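Local coordinates for adenosine monophosphate-protein transferase FICD homolog (Caenorhabditis elegans, PDB 5JJ6) that belongs to the Fic/DOC family and joins an all-helical Fic domain to an N-terminal region of antiparallel helical hairpins of the TPR kind, at residues K19-A24 and T42-A47; I59-I64 and D75-K80. All coordinates share one frame; numbering follows the deposited sequence.

Contact 1 (K19-A24 and T42-A47); sequences KEAILA and TIMEHA
A21 meets A47 methyl to methyl, CB to CB at 3.9 Å, and this small-on-small pairing is the closest approach of helices 16-26 and 37-50 within segments 19-24 and 42-47. Both CA-CB bonds point across the gap, and the CA atoms of A21 and A47 lie 6.4 Å apart. Two larger side chains of the second helix flank the alanine pair. I43, one turn before A47, turns its CG2 methyl inward, 4.4 Å from A21 CB. M44 leaves its backbone beside the interface and then bends toward it: chi2 of 62° folds the chain, and the terminal CE comes within 4.4 Å of A21 CB. The same methyl is 4.4 Å from I22 CG1, the branch set anti to the carbonyl carbon of I22 (chi1 -53°), so M44 bridges two successive residues of the opposing helix. All of these touches are apolar, and the segments share no hydrogen bond. Behind the first shell, the backbone bond from A47 N to I43 O keeps these two residues one turn apart along the same face. The axes of the two segments approach to 9.6 Å at 150°, nearly antiparallel, consistent with a TPR-type helical hairpin. I43 lies on the exposed margin, whereas A21, M44 and A47 are buried. On the M44 side the contact is covered by helix 55-67, which packs as the next helix along the chain: I22 also rests on Q56, and M44 packs on I57, E60 and M61.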
loop_
_atom_site.group_PDB
_atom_site.type_symbol
_atom_site.label_atom_id
_atom_site.label_comp_id
_atom_site.label_asym_id
_atom_site.label_seq_id
_atom_site.Cartn_x
_atom_site.Cartn_y
_atom_site.Cartn_z
ATOM N N LYS B 19 -10.982 -51.841 -7.926
ATOM C CA LYS B 19 -11.929 -52.834 -7.448
ATOM C C LYS B 19 -11.247 -54.187 -7.247
ATOM O O LYS B 19 -11.519 -54.896 -6.265
ATOM C CB LYS B 19 -13.094 -52.935 -8.430
ATOM C CG LYS B 19 -13.909 -51.647 -8.497
ATOM C CD LYS B 19 -14.950 -51.682 -9.598
ATOM C CE LYS B 19 -15.842 -50.455 -9.531
ATOM N NZ LYS B 19 -17.077 -50.636 -10.338
ATOM N N GLU B 20 -10.305 -54.516 -8.130
ATOM C CA GLU B 20 -9.673 -55.827 -8.055
ATOM C C GLU B 20 -8.481 -55.744 -7.124
ATOM O O GLU B 20 -8.028 -56.759 -6.598
ATOM C CB GLU B 20 -9.206 -56.318 -9.429
ATOM C CG GLU B 20 -10.239 -56.210 -10.528
ATOM C CD GLU B 20 -9.817 -56.925 -11.801
ATOM O OE1 GLU B 20 -8.907 -57.779 -11.716
ATOM O OE2 GLU B 20 -10.408 -56.648 -12.873
ATOM N N ALA B 21 -7.974 -54.531 -6.923
ATOM C CA ALA B 21 -7.067 -54.273 -5.815
ATOM C C ALA B 21 -7.727 -54.602 -4.484
ATOM O O ALA B 21 -7.119 -55.247 -3.626
ATOM C CB ALA B 21 -6.602 -52.837 -5.827
ATOM N N ILE B 22 -8.977 -54.167 -4.318
ATOM C CA ILE B 22 -9.702 -54.410 -3.065
ATOM C C ILE B 22 -10.154 -55.863 -2.870
ATOM O O ILE B 22 -10.104 -56.392 -1.757
ATOM C CB ILE B 22 -10.956 -53.518 -2.951
ATOM C CG1 ILE B 22 -10.609 -52.047 -3.145
ATOM C CG2 ILE B 22 -11.612 -53.706 -1.600
ATOM C CD1 ILE B 22 -11.834 -51.178 -3.389
ATOM N N LEU B 23 -10.563 -56.525 -3.948
ATOM C CA LEU B 23 -10.896 -57.944 -3.828
ATOM C C LEU B 23 -9.647 -58.796 -3.617
ATOM O O LEU B 23 -9.687 -59.786 -2.887
ATOM C CB LEU B 23 -11.656 -58.434 -5.063
ATOM C CG LEU B 23 -13.130 -58.044 -5.190
ATOM C CD1 LEU B 23 -13.723 -58.584 -6.482
ATOM C CD2 LEU B 23 -13.917 -58.537 -3.987
ATOM N N ALA B 24 -8.539 -58.413 -4.245
ATOM C CA ALA B 24 -7.267 -59.082 -3.994
ATOM C C ALA B 24 -6.793 -58.916 -2.553
ATOM O O ALA B 24 -6.403 -59.887 -1.910
ATOM C CB ALA B 24 -6.206 -58.568 -4.951
ATOM N N THR B 42 2.538 -52.080 -1.661
ATOM C CA THR B 42 2.728 -51.485 -2.984
ATOM C C THR B 42 1.391 -51.473 -3.742
ATOM O O THR B 42 1.015 -50.467 -4.362
ATOM C CB THR B 42 3.812 -52.225 -3.789
ATOM O OG1 THR B 42 4.919 -52.522 -2.927
ATOM C CG2 THR B 42 4.304 -51.356 -4.945
ATOM N N ILE B 43 0.645 -52.569 -3.625
ATOM C CA ILE B 43 -0.624 -52.708 -4.331
ATOM C C ILE B 43 -1.661 -51.709 -3.823
ATOM O O ILE B 43 -2.268 -50.962 -4.605
ATOM C CB ILE B 43 -1.202 -54.129 -4.183
ATOM C CG1 ILE B 43 -0.209 -55.165 -4.714
ATOM C CG2 ILE B 43 -2.546 -54.239 -4.899
ATOM C CD1 ILE B 43 0.187 -54.953 -6.164
ATOM N N MET B 44 -1.845 -51.676 -2.507
ATOM C CA MET B 44 -2.809 -50.755 -1.921
ATOM C C MET B 44 -2.402 -49.300 -2.145
ATOM O O MET B 44 -3.231 -48.405 -2.063
ATOM C CB MET B 44 -2.988 -51.034 -0.432
ATOM C CG MET B 44 -4.438 -50.972 0.021
ATOM S SD MET B 44 -5.438 -52.231 -0.804
ATOM C CE MET B 44 -6.559 -51.206 -1.757
ATOM N N GLU B 45 -1.126 -49.067 -2.427
ATOM C CA GLU B 45 -0.635 -47.722 -2.680
ATOM C C GLU B 45 -0.919 -47.309 -4.117
ATOM O O GLU B 45 -1.219 -46.146 -4.380
ATOM C CB GLU B 45 0.855 -47.620 -2.373
ATOM C CG GLU B 45 1.148 -47.135 -0.964
ATOM C CD GLU B 45 2.549 -47.482 -0.513
ATOM O OE1 GLU B 45 3.309 -48.048 -1.327
ATOM O OE2 GLU B 45 2.885 -47.198 0.657
ATOM N N HIS B 46 -0.795 -48.237 -5.058
ATOM C CA HIS B 46 -1.194 -47.922 -6.429
ATOM C C HIS B 46 -2.706 -47.651 -6.435
ATOM O O HIS B 46 -3.212 -46.754 -7.140
ATOM C CB HIS B 46 -0.832 -49.060 -7.386
ATOM C CG HIS B 46 -1.126 -48.759 -8.825
ATOM N ND1 HIS B 46 -1.369 -49.746 -9.756
ATOM C CD2 HIS B 46 -1.208 -47.582 -9.493
ATOM C CE1 HIS B 46 -1.595 -49.191 -10.935
ATOM N NE2 HIS B 46 -1.503 -47.879 -10.802
ATOM N N ALA B 47 -3.418 -48.411 -5.602
ATOM C CA ALA B 47 -4.859 -48.244 -5.451
ATOM C C ALA B 47 -5.131 -46.842 -4.918
ATOM O O ALA B 47 -5.983 -46.127 -5.448
ATOM C CB ALA B 47 -5.434 -49.295 -4.547
#

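Contact 2 (I59-I64 and D75-K80); sequences IEMGQI and DQCYVK
G62 and C77 bring two helices together backbone against side chain: G62 CA lies 3.6 Å from C77 CB, and the CA atoms of the two residues are 5.1 Å apart. With no side chain on G62, the axes of the two segments come to 8.0 Å at 164°, an intimate antiparallel pair. C77 SG extends the tight region, touching M61 CG at 3.9 Å. On the other flank Y78 reaches across with its ring, CG anti to the carbonyl carbon (chi1 -57°). The carbonyl of I59 meets the ring at its edge, O to CE1 3.7 Å, while G62 CA sits oblique to it. The more open side is at Q63, which is partly exposed although its CG still lies against Y78 OH. Its chain crosses the tyrosine at about a right angle, with the amide plane turned 67° from the ring. The Y78 hydroxyl is hydrogen-bonded to E66, two residues beyond the segment, which anchors the far end of the ring. Helix 37-50 covers the M61 side, and helix 89-120 packs on I59 and Y78. D75 makes a salt bridge to R327, so the second helix of the pair also leans on helix 327-346.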
loop_
_atom_site.group_PDB
_atom_site.type_symbol
_atom_site.label_atom_id
_atom_site.label_comp_id
_atom_site.label_asym_id
_atom_site.label_seq_id
_atom_site.Cartn_x
_atom_site.Cartn_y
_atom_site.Cartn_z
ATOM N N ILE B 59 -9.321 -47.876 4.586
ATOM C CA ILE B 59 -9.377 -48.807 5.699
ATOM C C ILE B 59 -8.268 -49.859 5.590
ATOM O O ILE B 59 -7.534 -50.106 6.560
ATOM C CB ILE B 59 -10.757 -49.462 5.783
ATOM C CG1 ILE B 59 -11.759 -48.469 6.377
ATOM C CG2 ILE B 59 -10.717 -50.716 6.648
ATOM C CD1 ILE B 59 -13.215 -48.937 6.336
ATOM N N GLU B 60 -8.147 -50.475 4.415
ATOM C CA GLU B 60 -7.118 -51.497 4.194
ATOM C C GLU B 60 -5.698 -50.945 4.400
ATOM O O GLU B 60 -4.884 -51.506 5.153
ATOM C CB GLU B 60 -7.249 -52.096 2.790
ATOM C CG GLU B 60 -6.328 -53.288 2.532
ATOM C CD GLU B 60 -6.712 -54.539 3.332
ATOM O OE1 GLU B 60 -7.869 -54.626 3.811
ATOM O OE2 GLU B 60 -5.849 -55.437 3.476
ATOM N N MET B 61 -5.424 -49.830 3.724
ATOM C CA MET B 61 -4.159 -49.118 3.836
ATOM C C MET B 61 -3.868 -48.874 5.308
ATOM O O MET B 61 -2.753 -49.084 5.783
ATOM C CB MET B 61 -4.237 -47.798 3.080
ATOM C CG MET B 61 -3.008 -46.943 3.176
ATOM S SD MET B 61 -1.541 -47.881 2.723
ATOM C CE MET B 61 -1.800 -48.023 0.958
ATOM N N GLY B 62 -4.911 -48.471 6.026
ATOM C CA GLY B 62 -4.854 -48.258 7.459
ATOM C C GLY B 62 -4.354 -49.480 8.200
ATOM O O GLY B 62 -3.434 -49.390 9.008
ATOM N N GLN B 63 -4.948 -50.637 7.937
ATOM C CA GLN B 63 -4.570 -51.814 8.716
ATOM C C GLN B 63 -3.169 -52.291 8.367
ATOM O O GLN B 63 -2.446 -52.813 9.232
ATOM C CB GLN B 63 -5.590 -52.933 8.513
ATOM C CG GLN B 63 -6.901 -52.623 9.199
ATOM C CD GLN B 63 -7.950 -53.676 8.976
ATOM O OE1 GLN B 63 -8.633 -53.672 7.953
ATOM N NE2 GLN B 63 -8.107 -54.576 9.942
ATOM N N ILE B 64 -2.766 -52.047 7.122
ATOM C CA ILE B 64 -1.391 -52.297 6.719
ATOM C C ILE B 64 -0.448 -51.410 7.518
ATOM O O ILE B 64 0.562 -51.886 8.033
ATOM C CB ILE B 64 -1.187 -52.066 5.210
ATOM C CG1 ILE B 64 -1.940 -53.133 4.402
ATOM C CG2 ILE B 64 0.300 -52.072 4.850
ATOM C CD1 ILE B 64 -2.035 -52.816 2.913
ATOM N N ASP B 75 -4.342 -44.570 12.188
ATOM C CA ASP B 75 -5.414 -43.760 12.739
ATOM C C ASP B 75 -5.874 -42.679 11.742
ATOM O O ASP B 75 -7.066 -42.447 11.576
ATOM C CB ASP B 75 -4.963 -43.133 14.052
ATOM C CG ASP B 75 -5.961 -42.150 14.592
ATOM O OD1 ASP B 75 -5.926 -40.971 14.160
ATOM O OD2 ASP B 75 -6.773 -42.545 15.452
ATOM N N GLN B 76 -4.928 -42.032 11.068
ATOM C CA GLN B 76 -5.279 -41.027 10.051
ATOM C C GLN B 76 -6.119 -41.591 8.894
ATOM O O GLN B 76 -7.081 -40.944 8.429
ATOM C CB GLN B 76 -4.007 -40.354 9.544
ATOM C CG GLN B 76 -3.615 -39.257 10.484
ATOM C CD GLN B 76 -4.728 -38.237 10.623
ATOM O OE1 GLN B 76 -5.126 -37.627 9.634
ATOM N NE2 GLN B 76 -5.265 -38.076 11.829
ATOM N N CYS B 77 -5.728 -42.769 8.412
ATOM C CA CYS B 77 -6.530 -43.491 7.432
ATOM C C CYS B 77 -7.966 -43.732 7.920
ATOM O O CYS B 77 -8.928 -43.487 7.178
ATOM C CB CYS B 77 -5.889 -44.838 7.087
ATOM S SG CYS B 77 -4.421 -44.748 6.052
ATOM N N TYR B 78 -8.113 -44.229 9.153
ATOM C CA TYR B 78 -9.458 -44.514 9.671
ATOM C C TYR B 78 -10.284 -43.234 9.790
ATOM O O TYR B 78 -11.473 -43.216 9.459
ATOM C CB TYR B 78 -9.397 -45.217 11.023
ATOM C CG TYR B 78 -8.603 -46.501 11.015
ATOM C CD1 TYR B 78 -8.581 -47.321 9.896
ATOM C CD2 TYR B 78 -7.865 -46.890 12.134
ATOM C CE1 TYR B 78 -7.844 -48.491 9.887
ATOM C CE2 TYR B 78 -7.136 -48.051 12.136
ATOM C CZ TYR B 78 -7.126 -48.845 11.010
ATOM O OH TYR B 78 -6.388 -49.998 11.007
ATOM N N VAL B 79 -9.650 -42.158 10.245
ATOM C CA VAL B 79 -10.351 -40.891 10.393
ATOM C C VAL B 79 -10.856 -40.386 9.044
ATOM O O VAL B 79 -12.012 -39.938 8.937
ATOM C CB VAL B 79 -9.456 -39.816 11.039
ATOM C CG1 VAL B 79 -10.162 -38.457 11.028
ATOM C CG2 VAL B 79 -9.072 -40.218 12.466
ATOM N N LYS B 80 -10.012 -40.471 8.012
ATOM C CA LYS B 80 -10.458 -40.088 6.671
ATOM C C LYS B 80 -11.580 -40.983 6.123
ATOM O O LYS B 80 -12.539 -40.484 5.514
ATOM C CB LYS B 80 -9.285 -40.074 5.696
ATOM C CG LYS B 80 -8.632 -38.695 5.612
ATOM C CD LYS B 80 -7.287 -38.687 4.908
ATOM C CE LYS B 80 -7.419 -38.573 3.411
ATOM N NZ LYS B 80 -6.077 -38.206 2.857
#

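From the N terminus, contact 1 comes first: it folds helix 37-50 back on helix 16-26 and closes a loop of 17 residues. Contact 2 opens only after that, pairing helix 55-67 with helix 71-84 across ten intervening residues. The two are in series, neither nested nor crossed, with centres about 14 Å apart on the same side of the chain's centre. Their inner helices, 37-50 and 55-67, follow each other in sequence and join them directly, M44 CB reaching I64 CD1 and M61 CE lying by the E45 backbone. Four successive antiparallel helices pack side by side as two hairpins, consistent with a TPR-like array, which contact 2 links onward to helices 89-120 and 327-346.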